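Local coordinates for N-acetylneuraminate lyase (Fusobacterium nucleatum subsp. nucleatum ATCC 25586, PDB 5ZKA), which is a lyase of the dihydrodipicolinate synthetase family, built on the eight-stranded TIM-barrel fold, at residues I97-A102 and Y136-R141; V120-Y125 and S130-Y135. One frame throughout, in Å; residues are numbered along the deposited sequence.

Contact 1 (I97-A102 and Y136-R141); sequences INLNEA and YETIVR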
loop_
_atom_site.group_PDB
_atom_site.type_symbol
_atom_site.label_atom_id
_atom_site.label_comp_id
_atom_site.label_asym_id
_atom_site.label_seq_id
_atom_site.Cartn_x
_atom_site.Cartn_y
_atom_site.Cartn_z
ATOM N N ILE A 97 22.192 1.570 -17.310
ATOM C CA ILE A 97 23.168 2.459 -16.672
ATOM C C ILE A 97 23.919 3.242 -17.737
ATOM O O ILE A 97 24.403 4.347 -17.474
ATOM C CB ILE A 97 24.163 1.679 -15.779
ATOM C CG1 ILE A 97 23.436 0.776 -14.781
ATOM C CG2 ILE A 97 25.117 2.648 -15.019
ATOM C CD1 ILE A 97 24.371 -0.229 -14.106
ATOM N N ASN A 98 23.991 2.697 -18.951
ATOM C CA ASN A 98 24.712 3.293 -20.071
ATOM C C ASN A 98 23.716 4.076 -20.918
ATOM O O ASN A 98 22.918 3.482 -21.656
ATOM C CB ASN A 98 25.393 2.187 -20.876
ATOM C CG ASN A 98 26.123 2.699 -22.104
ATOM O OD1 ASN A 98 25.954 3.838 -22.519
ATOM N ND2 ASN A 98 26.927 1.831 -22.712
ATOM N N LEU A 99 23.771 5.409 -20.823
ATOM C CA LEU A 99 22.828 6.241 -21.566
ATOM C C LEU A 99 23.011 6.083 -23.074
ATOM O O LEU A 99 22.024 6.075 -23.827
ATOM C CB LEU A 99 22.980 7.705 -21.156
ATOM C CG LEU A 99 22.052 8.745 -21.798
ATOM C CD1 LEU A 99 20.582 8.314 -21.766
ATOM C CD2 LEU A 99 22.228 10.114 -21.109
ATOM N N ASN A 100 24.262 5.956 -23.533
ATOM C CA ASN A 100 24.516 5.725 -24.959
ATOM C C ASN A 100 23.831 4.445 -25.451
ATOM O O ASN A 100 23.337 4.389 -26.588
ATOM C CB ASN A 100 26.018 5.649 -25.220
ATOM C CG ASN A 100 26.694 7.027 -25.233
ATOM O OD1 ASN A 100 26.110 8.028 -24.819
ATOM N ND2 ASN A 100 27.931 7.067 -25.699
ATOM N N GLU A 101 23.807 3.399 -24.617
ATOM C CA GLU A 101 23.083 2.183 -24.986
ATOM C C GLU A 101 21.582 2.437 -25.032
ATOM O O GLU A 101 20.889 1.945 -25.932
ATOM C CB GLU A 101 23.391 1.049 -24.001
ATOM C CG GLU A 101 22.725 -0.286 -24.385
ATOM C CD GLU A 101 22.748 -1.323 -23.271
ATOM O OE1 GLU A 101 22.955 -0.943 -22.095
ATOM O OE2 GLU A 101 22.553 -2.523 -23.580
ATOM N N ALA A 102 21.069 3.199 -24.063
ATOM C CA ALA A 102 19.637 3.470 -23.992
ATOM C C ALA A 102 19.157 4.208 -25.237
ATOM O O ALA A 102 18.089 3.899 -25.782
ATOM C CB ALA A 102 19.323 4.272 -22.724
ATOM N N TYR A 136 16.214 10.935 -19.021
ATOM C CA TYR A 136 14.901 10.752 -19.632
ATOM C C TYR A 136 14.707 11.694 -20.809
ATOM O O TYR A 136 14.261 11.278 -21.884
ATOM C CB TYR A 136 13.807 10.960 -18.591
ATOM C CG TYR A 136 13.617 9.730 -17.730
ATOM C CD1 TYR A 136 13.206 8.522 -18.299
ATOM C CD2 TYR A 136 13.870 9.766 -16.362
ATOM C CE1 TYR A 136 13.036 7.382 -17.519
ATOM C CE2 TYR A 136 13.703 8.638 -15.578
ATOM C CZ TYR A 136 13.289 7.450 -16.168
ATOM O OH TYR A 136 13.126 6.318 -15.413
ATOM N N GLU A 137 15.039 12.971 -20.626
ATOM C CA GLU A 137 14.817 13.929 -21.701
ATOM C C GLU A 137 15.684 13.612 -22.905
ATOM O O GLU A 137 15.264 13.847 -24.044
ATOM C CB GLU A 137 15.078 15.353 -21.205
ATOM C CG GLU A 137 14.271 15.700 -19.965
ATOM C CD GLU A 137 13.508 16.994 -20.095
ATOM O OE1 GLU A 137 14.051 18.046 -19.697
ATOM O OE2 GLU A 137 12.360 16.951 -20.585
ATOM N N THR A 138 16.887 13.080 -22.671
ATOM C CA THR A 138 17.780 12.751 -23.775
ATOM C C THR A 138 17.230 11.591 -24.598
ATOM O O THR A 138 17.248 11.631 -25.833
ATOM C CB THR A 138 19.180 12.426 -23.242
ATOM O OG1 THR A 138 19.758 13.594 -22.636
ATOM C CG2 THR A 138 20.089 11.922 -24.356
ATOM N N ILE A 139 16.735 10.544 -23.935
ATOM C CA ILE A 139 16.170 9.434 -24.694
ATOM C C ILE A 139 14.993 9.912 -25.531
ATOM O O ILE A 139 14.848 9.534 -26.700
ATOM C CB ILE A 139 15.771 8.279 -23.755
ATOM C CG1 ILE A 139 16.988 7.809 -22.948
ATOM C CG2 ILE A 139 15.170 7.129 -24.571
ATOM C CD1 ILE A 139 16.645 6.867 -21.780
ATOM N N VAL A 140 14.127 10.744 -24.946
ATOM C CA VAL A 140 12.965 11.249 -25.679
ATOM C C VAL A 140 13.416 12.102 -26.857
ATOM O O VAL A 140 12.997 11.890 -28.004
ATOM C CB VAL A 140 12.042 12.037 -24.732
ATOM C CG1 VAL A 140 10.968 12.773 -25.514
ATOM C CG2 VAL A 140 11.424 11.100 -23.698
ATOM N N ARG A 141 14.305 13.058 -26.591
ATOM C CA ARG A 141 14.812 13.951 -27.634
ATOM C C ARG A 141 15.441 13.177 -28.789
ATOM O O ARG A 141 15.195 13.476 -29.965
ATOM C CB ARG A 141 15.824 14.909 -27.015
ATOM C CG ARG A 141 16.419 15.895 -27.970
ATOM C CD ARG A 141 17.234 16.934 -27.214
ATOM N NE ARG A 141 18.446 16.370 -26.622
ATOM C CZ ARG A 141 18.651 16.247 -25.311
ATOM N NH1 ARG A 141 17.725 16.648 -24.453
ATOM N NH2 ARG A 141 19.787 15.731 -24.862
#

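Contact 2 (V120-Y125 and S130-Y135); sequences VTPFYY and SEIKDY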
loop_
_atom_site.group_PDB
_atom_site.type_symbol
_atom_site.label_atom_id
_atom_site.label_comp_id
_atom_site.label_asym_id
_atom_site.label_seq_id
_atom_site.Cartn_x
_atom_site.Cartn_y
_atom_site.Cartn_z
ATOM N N VAL A 120 14.099 2.270 -17.126
ATOM C CA VAL A 120 14.318 2.258 -15.686
ATOM C C VAL A 120 15.159 3.474 -15.291
ATOM O O VAL A 120 15.971 3.980 -16.076
ATOM C CB VAL A 120 14.993 0.944 -15.258
ATOM C CG1 VAL A 120 16.337 0.774 -15.967
ATOM C CG2 VAL A 120 15.146 0.876 -13.731
ATOM N N THR A 121 14.951 3.969 -14.071
ATOM C CA THR A 121 15.828 5.022 -13.581
ATOM C C THR A 121 17.275 4.531 -13.619
ATOM O O THR A 121 17.547 3.376 -13.276
ATOM C CB THR A 121 15.445 5.437 -12.156
ATOM O OG1 THR A 121 15.480 4.293 -11.293
ATOM C CG2 THR A 121 14.038 6.040 -12.133
ATOM N N PRO A 122 18.225 5.354 -14.067
ATOM C CA PRO A 122 19.622 4.901 -14.061
ATOM C C PRO A 122 20.048 4.596 -12.630
ATOM O O PRO A 122 19.651 5.284 -11.690
ATOM C CB PRO A 122 20.394 6.088 -14.658
ATOM C CG PRO A 122 19.520 7.257 -14.439
ATOM C CD PRO A 122 18.099 6.760 -14.488
ATOM N N PHE A 123 20.828 3.530 -12.464
ATOM C CA PHE A 123 21.075 2.958 -11.145
ATOM C C PHE A 123 22.558 2.606 -11.032
ATOM O O PHE A 123 23.359 2.931 -11.913
ATOM C CB PHE A 123 20.145 1.752 -10.915
ATOM C CG PHE A 123 20.264 0.677 -11.968
ATOM C CD1 PHE A 123 19.493 0.723 -13.121
ATOM C CD2 PHE A 123 21.136 -0.385 -11.791
ATOM C CE1 PHE A 123 19.601 -0.268 -14.092
ATOM C CE2 PHE A 123 21.244 -1.385 -12.750
ATOM C CZ PHE A 123 20.482 -1.317 -13.905
ATOM N N TYR A 124 22.901 1.928 -9.927
ATOM C CA TYR A 124 24.250 1.613 -9.460
ATOM C C TYR A 124 24.935 2.885 -8.968
ATOM O O TYR A 124 25.077 3.076 -7.753
ATOM C CB TYR A 124 25.099 0.903 -10.521
ATOM C CG TYR A 124 26.427 0.414 -9.966
ATOM C CD1 TYR A 124 26.505 -0.747 -9.188
ATOM C CD2 TYR A 124 27.593 1.129 -10.188
ATOM C CE1 TYR A 124 27.725 -1.187 -8.669
ATOM C CE2 TYR A 124 28.814 0.705 -9.667
ATOM C CZ TYR A 124 28.876 -0.447 -8.909
ATOM O OH TYR A 124 30.095 -0.847 -8.405
ATOM N N TYR A 125 25.351 3.764 -9.879
ATOM C CA TYR A 125 25.865 5.057 -9.447
ATOM C C TYR A 125 24.744 5.870 -8.816
ATOM O O TYR A 125 23.567 5.689 -9.129
ATOM C CB TYR A 125 26.473 5.826 -10.617
ATOM C CG TYR A 125 27.642 5.118 -11.241
ATOM C CD1 TYR A 125 28.896 5.156 -10.639
ATOM C CD2 TYR A 125 27.500 4.409 -12.432
ATOM C CE1 TYR A 125 29.981 4.508 -11.213
ATOM C CE2 TYR A 125 28.586 3.766 -13.018
ATOM C CZ TYR A 125 29.812 3.805 -12.402
ATOM O OH TYR A 125 30.893 3.161 -12.967
ATOM N N SER A 130 18.781 15.864 -11.179
ATOM C CA SER A 130 19.031 16.575 -12.427
ATOM C C SER A 130 19.633 15.648 -13.474
ATOM O O SER A 130 19.353 15.792 -14.669
ATOM C CB SER A 130 19.964 17.764 -12.198
ATOM O OG SER A 130 21.294 17.315 -11.999
ATOM N N GLU A 131 20.453 14.688 -13.044
ATOM C CA GLU A 131 21.036 13.747 -13.997
ATOM C C GLU A 131 19.997 12.752 -14.491
ATOM O O GLU A 131 19.979 12.407 -15.678
ATOM C CB GLU A 131 22.232 13.047 -13.358
ATOM C CG GLU A 131 23.360 14.039 -13.114
ATOM C CD GLU A 131 24.443 13.553 -12.167
ATOM O OE1 GLU A 131 24.159 12.696 -11.301
ATOM O OE2 GLU A 131 25.585 14.059 -12.290
ATOM N N ILE A 132 19.111 12.299 -13.600
ATOM C CA ILE A 132 18.023 11.406 -13.996
ATOM C C ILE A 132 17.113 12.088 -15.011
ATOM O O ILE A 132 16.653 11.467 -15.982
ATOM C CB ILE A 132 17.242 10.963 -12.745
ATOM C CG1 ILE A 132 18.093 10.001 -11.907
ATOM C CG2 ILE A 132 15.901 10.371 -13.123
ATOM C CD1 ILE A 132 17.498 9.657 -10.551
ATOM N N LYS A 133 16.838 13.379 -14.799
ATOM C CA LYS A 133 15.989 14.128 -15.718
ATOM C C LYS A 133 16.638 14.233 -17.092
ATOM O O LYS A 133 15.983 14.041 -18.124
ATOM C CB LYS A 133 15.715 15.525 -15.144
ATOM C CG LYS A 133 14.725 16.356 -15.955
ATOM C CD LYS A 133 14.366 17.643 -15.206
ATOM C CE LYS A 133 13.514 18.564 -16.059
ATOM N NZ LYS A 133 13.537 19.962 -15.547
ATOM N N ASP A 134 17.932 14.558 -17.119
ATOM C CA ASP A 134 18.667 14.643 -18.378
ATOM C C ASP A 134 18.609 13.323 -19.133
ATOM O O ASP A 134 18.497 13.299 -20.367
ATOM C CB ASP A 134 20.115 15.026 -18.074
ATOM C CG ASP A 134 20.915 15.373 -19.312
ATOM O OD1 ASP A 134 20.337 15.456 -20.418
ATOM O OD2 ASP A 134 22.141 15.568 -19.159
ATOM N N TYR A 135 18.702 12.215 -18.400
ATOM C CA TYR A 135 18.653 10.889 -19.007
ATOM C C TYR A 135 17.324 10.666 -19.713
ATOM O O TYR A 135 17.291 10.293 -20.891
ATOM C CB TYR A 135 18.916 9.860 -17.906
ATOM C CG TYR A 135 18.504 8.414 -18.080
ATOM C CD1 TYR A 135 17.210 7.992 -17.779
ATOM C CD2 TYR A 135 19.444 7.448 -18.423
ATOM C CE1 TYR A 135 16.850 6.662 -17.877
ATOM C CE2 TYR A 135 19.089 6.102 -18.510
ATOM C CZ TYR A 135 17.793 5.722 -18.241
ATOM O OH TYR A 135 17.435 4.395 -18.309
#

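Contact 1 (I97-A102 and Y136-R141)
Leu99 and Ala102 of helix 99-112 close on Ile139 of helix 129-143 in a small apolar contact. The nearest approach of Leu99 is made by CD1, 3.8 Å from Ile139 CG1, while Ala102 CB stands 3.8 Å from Ile139 CD1. Leu99 reaches across because its CG lies anti to the backbone N (chi1 -178°), which carries both methyl branches out from the helix toward its neighbour. The other branch, CD2, stops at the looser distance of 4.3 Å from Thr138 CG2. These are neighbouring outer helices of a TIM barrel, the ones that follow the adjacent parallel strands 89-93 and 117-120, and the contact joins the first turn of one to the later half of the other. Beneath it, Ile139 also packs on Leu117 and Ala119 of strand 117-120 and on Met147 of strand 147-150. On the solvent side Thr138 turns its methyl to Leu99 and its OG1 back to Asp134 O within its own helix; Arg141 NH2 adds a weak bond to that OG1 at 3.1 Å, its guanidinium lying with one face over Thr138 CA. The turn bearing Leu99 starts at Asn98, the N-cap, whose OD1 accepts from Glu101 N at 3.0 Å, with the donor standing well above the amide carbonyl plane (78° out of it). Glu101 in turn makes a salt bridge with Lys73.

Contact 2 (V120-Y125 and S130-Y135)
Val120 and Pro122 meet Tyr135 where strand 117-120 gives way to the loop leading into helix 129-143, one beta-alpha unit of the TIM barrel. Val120 comes first: its side chain points away from the helix, but its carbonyl O lies 2.7 Å from Tyr135 OH, which donates a weak hydrogen bond to it. That hydroxyl has a second hydrogen-bond partner in Ser96 N, so the buried tyrosine end is held between the last residue of strand 117-120 and the loop that follows strand 89-93. The N of Val120 is bound to Gln93 OE1. Thr121 pairs through its backbone with Tyr150, prolonging the link to the next strand. Pro122 then turns toward the helix and lays its pyrrolidine ring against one face of the Tyr135 ring. CD forms a CH-pi contact, 3.7 Å from the ring centroid and 15° off the normal, while CB stands farther off, above the CD2-CE2 side of the same face, at 4.1 Å from either atom. With chi1 at 160°, the tyrosine ring extends from the helix toward the loop, bringing its face under the proline and its hydroxyl to the strand end. Ile132, one turn earlier, completes the grip, its CG1 packing 4.0 Å from Pro122 CG.

In the fold
Helix 129-143 serves both contacts, whose centres lie about 9 Å apart: contact 2 takes its early turns, against the loop that leads into it, and contact 1 the later ones, against the preceding outer helix. They meet directly where Leu99 CD1 packs 3.6 Å from Tyr135 CD2, so Tyr135 lies between the loop and the neighbouring helix. A second junction brings Ile97 CG2 to 3.6 Å from Phe123 O. Tyr136, whose OH is hydrogen-bonded to Ala119 O, also packs on Thr121. Loop 120-125 leaves the C-terminal end of its strand, the barrel end that carries active sites in this fold; the modified Lys178 follows strand 174-176, two strands along the sheet.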